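Local coordinates for sortase (Actinomyces oris, PDB 2XWG), which probably acts as a class C sortase, a calcium-containing cysteine transpeptidase of fimbrial assembly, represented here by the part of the chain that carries its sortase domain, at residues Y92-M96 with Y117-D121; V129-T135 with S146-G150. All coordinates share one frame; numbering follows the deposited sequence.

Contact 1 (Y92-M96 with Y117-D121); sequences YLHEM and YHGTD. With CA (calcium ion), chain F; CA (calcium ion), chain G.
The imidazole of His118 meets the ring of Tyr92 edge to face, with centroids 4.9 Å apart and planes at 79°. His118 CD2 does the touching, 3.5 Å from Tyr92 CZ and displaced toward the rim of the phenol. Beside this stack, Leu93 CD1 packs on His118 CB at 4.1 Å.

Two hydrogen bonds flank the aromatic pair. His118 NE2 donates to Glu95 O over 2.7 Å in a somewhat bent bond; the acceptor lies in the imidazole plane, although the donor is tilted 24° from the carbonyl plane. Gly119 N reaches Tyr92 OH at 3.2 Å, near the plane of the phenol ring. With CG anti to the backbone N (chi1 156°), Tyr92 extends along His118 to Gly119, and its hydroxyl also bonds to His131 ND1. A leucine in place of Tyr92 would probably leave Gly119 N and the His131 ring without their shared oxygen and the His118 edge without an aromatic face.

His94 binds one calcium ion through its backbone O, together with Glu58 and Asp97; Thr120 OG1 binds the other, with Pro77, Glu80 and two waters. Held by NE2 on a carbonyl and by CD2 on the phenol face, the imidazole has its orientation fixed from two sides.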
loop_
_atom_site.group_PDB
_atom_site.type_symbol
_atom_site.label_atom_id
_atom_site.label_comp_id
_atom_site.label_asym_id
_atom_site.label_seq_id
_atom_site.Cartn_x
_atom_site.Cartn_y
_atom_site.Cartn_z
ATOM N N TYR A 92 -8.671 -0.719 -13.138
ATOM C CA TYR A 92 -7.582 -0.479 -12.203
ATOM C C TYR A 92 -6.352 -1.267 -12.635
ATOM O O TYR A 92 -5.236 -0.775 -12.572
ATOM C CB TYR A 92 -8.061 -0.836 -10.791
ATOM C CG TYR A 92 -7.011 -1.214 -9.767
ATOM C CD1 TYR A 92 -6.289 -0.250 -9.092
ATOM C CD2 TYR A 92 -6.801 -2.539 -9.425
ATOM C CE1 TYR A 92 -5.362 -0.592 -8.152
ATOM C CE2 TYR A 92 -5.885 -2.890 -8.479
ATOM C CZ TYR A 92 -5.171 -1.918 -7.844
ATOM O OH TYR A 92 -4.259 -2.285 -6.889
ATOM N N LEU A 93 -6.569 -2.476 -13.116
ATOM C CA LEU A 93 -5.470 -3.310 -13.566
ATOM C C LEU A 93 -4.646 -2.631 -14.648
ATOM O O LEU A 93 -3.487 -2.984 -14.876
ATOM C CB LEU A 93 -6.012 -4.631 -14.092
ATOM C CG LEU A 93 -5.890 -5.856 -13.191
ATOM C CD1 LEU A 93 -6.004 -5.493 -11.727
ATOM C CD2 LEU A 93 -6.948 -6.874 -13.589
ATOM N N HIS A 94 -5.248 -1.668 -15.332
ATOM C CA HIS A 94 -4.565 -1.006 -16.430
ATOM C C HIS A 94 -3.664 0.108 -15.915
ATOM O O HIS A 94 -2.777 0.560 -16.620
ATOM C CB HIS A 94 -5.560 -0.437 -17.446
ATOM C CG HIS A 94 -5.942 -1.396 -18.526
ATOM N ND1 HIS A 94 -7.189 -1.984 -18.594
ATOM C CD2 HIS A 94 -5.247 -1.865 -19.588
ATOM C CE1 HIS A 94 -7.244 -2.776 -19.649
ATOM N NE2 HIS A 94 -6.078 -2.723 -20.271
ATOM N N GLU A 95 -3.881 0.559 -14.687
ATOM C CA GLU A 95 -3.018 1.599 -14.156
ATOM C C GLU A 95 -1.687 1.008 -13.727
ATOM O O GLU A 95 -1.621 -0.131 -13.282
ATOM C CB GLU A 95 -3.694 2.332 -13.011
ATOM C CG GLU A 95 -4.998 2.984 -13.425
ATOM C CD GLU A 95 -4.782 4.154 -14.374
ATOM O OE1 GLU A 95 -3.618 4.592 -14.532
ATOM O OE2 GLU A 95 -5.778 4.645 -14.949
ATOM N N MET A 96 -0.623 1.777 -13.898
ATOM C CA MET A 96 0.710 1.356 -13.501
ATOM C C MET A 96 1.055 -0.064 -13.955
ATOM O O MET A 96 1.505 -0.876 -13.141
ATOM C CB MET A 96 0.837 1.479 -11.989
ATOM C CG MET A 96 0.460 2.846 -11.478
ATOM S SD MET A 96 0.876 3.092 -9.743
ATOM C CE MET A 96 2.648 3.343 -9.832
ATOM N N TYR A 117 2.262 -5.293 -5.914
ATOM C CA TYR A 117 1.409 -5.721 -7.005
ATOM C C TYR A 117 -0.004 -5.215 -6.789
ATOM O O TYR A 117 -0.387 -4.863 -5.662
ATOM C CB TYR A 117 1.359 -7.247 -7.089
ATOM C CG TYR A 117 2.690 -7.917 -7.323
ATOM C CD1 TYR A 117 3.257 -7.947 -8.581
ATOM C CD2 TYR A 117 3.374 -8.536 -6.280
ATOM C CE1 TYR A 117 4.469 -8.574 -8.806
ATOM C CE2 TYR A 117 4.593 -9.154 -6.494
ATOM C CZ TYR A 117 5.133 -9.172 -7.769
ATOM O OH TYR A 117 6.351 -9.785 -7.996
ATOM N N HIS A 118 -0.773 -5.186 -7.875
ATOM C CA HIS A 118 -2.188 -4.834 -7.831
ATOM C C HIS A 118 -2.941 -5.826 -6.961
ATOM O O HIS A 118 -2.782 -7.027 -7.125
ATOM C CB HIS A 118 -2.793 -4.929 -9.234
ATOM C CG HIS A 118 -2.368 -3.841 -10.170
ATOM N ND1 HIS A 118 -1.211 -3.911 -10.916
ATOM C CD2 HIS A 118 -2.967 -2.673 -10.510
ATOM C CE1 HIS A 118 -1.104 -2.821 -11.653
ATOM N NE2 HIS A 118 -2.153 -2.052 -11.420
ATOM N N GLY A 119 -3.788 -5.327 -6.072
ATOM C CA GLY A 119 -4.734 -6.163 -5.344
ATOM C C GLY A 119 -4.218 -6.862 -4.091
ATOM O O GLY A 119 -3.017 -6.820 -3.786
ATOM N N THR A 120 -5.125 -7.528 -3.375
ATOM C CA THR A 120 -4.752 -8.178 -2.132
ATOM C C THR A 120 -5.336 -9.583 -2.022
ATOM O O THR A 120 -5.611 -10.086 -0.931
ATOM C CB THR A 120 -5.174 -7.332 -0.909
ATOM O OG1 THR A 120 -6.576 -7.057 -0.990
ATOM C CG2 THR A 120 -4.427 -6.020 -0.892
ATOM N N ASP A 121 -5.525 -10.226 -3.160
ATOM C CA ASP A 121 -5.958 -11.609 -3.148
ATOM C C ASP A 121 -4.860 -12.447 -2.530
ATOM O O ASP A 121 -3.715 -12.017 -2.444
ATOM C CB ASP A 121 -6.228 -12.072 -4.563
ATOM C CG ASP A 121 -5.033 -11.912 -5.426
ATOM O OD1 ASP A 121 -4.706 -10.752 -5.798
ATOM O OD2 ASP A 121 -4.400 -12.949 -5.693
HETATM CA CA CA F . -8.290 -9.107 -0.356
HETATM CA CA CA G . -1.441 2.186 -18.304
HETATM O O HOH W 1 -9.569 -9.326 -2.890
HETATM O O HOH W 2 -10.549 -7.817 0.758
#

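Contact 2 (V129-T135 with S146-G150); sequences VGHLFGT and SVLTG
Chi1 of 68° places Thr135 OG1 between its own backbone N and carbonyl carbon, facing Val147 N, which donates to it over 3.2 Å. Thr135 N closes the type II turn onto Leu132 O, and the hydroxyl adds a second bond to the same oxygen at 2.7 Å, on a lone pair in the carbonyl plane. The turn passes through Gly134, whose backbone angles by themselves call for glycine.

Thr135 CG2 crosses Val147 at about a right angle and meets its CG2 at 3.6 Å. On the other branch, Val147 CG1 lies alongside Leu132 CD2, both side chains pointing the same way.

Strands 129-131 and 144-149 run antiparallel. Gly130 and Thr149 form a hydrogen-bonded pair through Gly130 N to Thr149 O (2.8 Å) and Thr149 N to Gly130 O (2.7 Å), with a weak added bond from Thr149 OG1 to Gly130 O. Leu132 N extends the ladder to Val147 O at 3.0 Å, nearly straight. His131 and Leu148 form the adjoining non-hydrogen-bonded pair; Leu148 CD2 lies at the imidazole edge, while NE2 bonds to Ser136 O and ND1 is taken up by Tyr92.

This buried pairing lies in the beta-barrel of the sortase fold, with strand 112-118 beside 129-131 and strand 206-214, which carries the predicted catalytic Cys213, beside 144-149.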
loop_
_atom_site.group_PDB
_atom_site.type_symbol
_atom_site.label_atom_id
_atom_site.label_comp_id
_atom_site.label_asym_id
_atom_site.label_seq_id
_atom_site.Cartn_x
_atom_site.Cartn_y
_atom_site.Cartn_z
ATOM N N VAL A 129 4.142 -7.449 -1.599
ATOM C CA VAL A 129 3.232 -6.507 -0.985
ATOM C C VAL A 129 2.061 -6.253 -1.939
ATOM O O VAL A 129 2.262 -6.001 -3.135
ATOM C CB VAL A 129 3.959 -5.186 -0.670
ATOM C CG1 VAL A 129 2.970 -4.155 -0.202
ATOM C CG2 VAL A 129 5.039 -5.411 0.390
ATOM N N GLY A 130 0.833 -6.342 -1.430
ATOM C CA GLY A 130 -0.336 -6.116 -2.261
ATOM C C GLY A 130 -0.876 -4.723 -2.037
ATOM O O GLY A 130 -0.921 -4.235 -0.916
ATOM N N HIS A 131 -1.290 -4.068 -3.107
ATOM C CA HIS A 131 -1.856 -2.738 -2.995
ATOM C C HIS A 131 -3.371 -2.777 -2.906
ATOM O O HIS A 131 -4.035 -3.471 -3.687
ATOM C CB HIS A 131 -1.480 -1.913 -4.195
ATOM C CG HIS A 131 -2.215 -0.619 -4.259
ATOM N ND1 HIS A 131 -3.304 -0.426 -5.080
ATOM C CD2 HIS A 131 -2.039 0.534 -3.577
ATOM C CE1 HIS A 131 -3.757 0.805 -4.918
ATOM N NE2 HIS A 131 -3.007 1.407 -4.011
ATOM N N LEU A 132 -3.923 -2.009 -1.968
ATOM C CA LEU A 132 -5.337 -2.131 -1.633
ATOM C C LEU A 132 -6.258 -1.412 -2.613
ATOM O O LEU A 132 -6.399 -0.186 -2.555
ATOM C CB LEU A 132 -5.593 -1.649 -0.212
ATOM C CG LEU A 132 -6.964 -2.012 0.329
ATOM C CD1 LEU A 132 -7.210 -3.487 0.120
ATOM C CD2 LEU A 132 -7.059 -1.678 1.786
ATOM N N PHE A 133 -6.882 -2.189 -3.503
ATOM C CA PHE A 133 -7.834 -1.657 -4.462
ATOM C C PHE A 133 -8.872 -0.833 -3.727
ATOM O O PHE A 133 -9.498 -1.295 -2.777
ATOM C CB PHE A 133 -8.492 -2.781 -5.253
ATOM C CG PHE A 133 -9.599 -2.324 -6.181
ATOM C CD1 PHE A 133 -9.317 -1.544 -7.296
ATOM C CD2 PHE A 133 -10.915 -2.714 -5.955
ATOM C CE1 PHE A 133 -10.327 -1.131 -8.159
ATOM C CE2 PHE A 133 -11.930 -2.308 -6.805
ATOM C CZ PHE A 133 -11.631 -1.514 -7.923
ATOM N N GLY A 134 -9.035 0.408 -4.159
ATOM C CA GLY A 134 -9.901 1.330 -3.464
ATOM C C GLY A 134 -9.099 2.482 -2.923
ATOM O O GLY A 134 -9.660 3.543 -2.669
ATOM N N THR A 135 -7.791 2.285 -2.743
ATOM C CA THR A 135 -6.937 3.359 -2.227
ATOM C C THR A 135 -6.087 3.952 -3.356
ATOM O O THR A 135 -6.065 3.416 -4.462
ATOM C CB THR A 135 -6.042 2.881 -1.065
ATOM O OG1 THR A 135 -5.068 1.953 -1.551
ATOM C CG2 THR A 135 -6.879 2.187 -0.021
ATOM N N SER A 146 -2.279 5.997 -0.025
ATOM C CA SER A 146 -2.053 4.691 -0.627
ATOM C C SER A 146 -1.844 3.669 0.483
ATOM O O SER A 146 -1.057 3.902 1.412
ATOM C CB SER A 146 -0.813 4.765 -1.518
ATOM O OG SER A 146 -0.767 3.685 -2.411
ATOM N N VAL A 147 -2.545 2.544 0.392
ATOM C CA VAL A 147 -2.496 1.536 1.445
ATOM C C VAL A 147 -1.820 0.270 0.942
ATOM O O VAL A 147 -2.311 -0.355 -0.000
ATOM C CB VAL A 147 -3.895 1.184 1.911
ATOM C CG1 VAL A 147 -3.845 -0.018 2.834
ATOM C CG2 VAL A 147 -4.512 2.372 2.623
ATOM N N LEU A 148 -0.688 -0.090 1.554
ATOM C CA LEU A 148 0.113 -1.237 1.106
ATOM C C LEU A 148 0.034 -2.351 2.143
ATOM O O LEU A 148 0.299 -2.114 3.328
ATOM C CB LEU A 148 1.574 -0.837 0.876
ATOM C CG LEU A 148 1.787 0.353 -0.040
ATOM C CD1 LEU A 148 3.225 0.510 -0.276
ATOM C CD2 LEU A 148 1.074 0.118 -1.353
ATOM N N THR A 149 -0.292 -3.555 1.671
ATOM C CA THR A 149 -0.668 -4.701 2.493
ATOM C C THR A 149 0.373 -5.813 2.467
ATOM O O THR A 149 0.880 -6.144 1.396
ATOM C CB THR A 149 -1.950 -5.310 1.939
ATOM O OG1 THR A 149 -2.875 -4.259 1.635
ATOM C CG2 THR A 149 -2.565 -6.205 2.951
ATOM N N GLY A 150 0.663 -6.412 3.624
ATOM C CA GLY A 150 1.654 -7.465 3.713
ATOM C C GLY A 150 1.419 -8.402 4.886
ATOM O O GLY A 150 1.097 -7.961 5.971
#

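How the contacts relate
From the N terminus, segment 92-96 begins on helix 87-93 and runs into the loop after it; the chain passes through strand 103-107 and along strand 112-118, at whose end contact 1 closes the loop. Helix 122-127 follows, and contact 2 opens at 129-135 and closes at 146-150 after a short connection. The two loops are in series, neither nesting nor crossing. The contacts meet directly: a probable hydrogen bond between Tyr117 O and His131 N joins neighbouring strands 112-118 and 129-131, Tyr92 packs on Phe133, and Thr120 CG2 lies against Thr149 OG1. Together they tie the N-terminal helical region to the barrel and link a calcium-binding loop to the strand preceding the predicted catalytic His151.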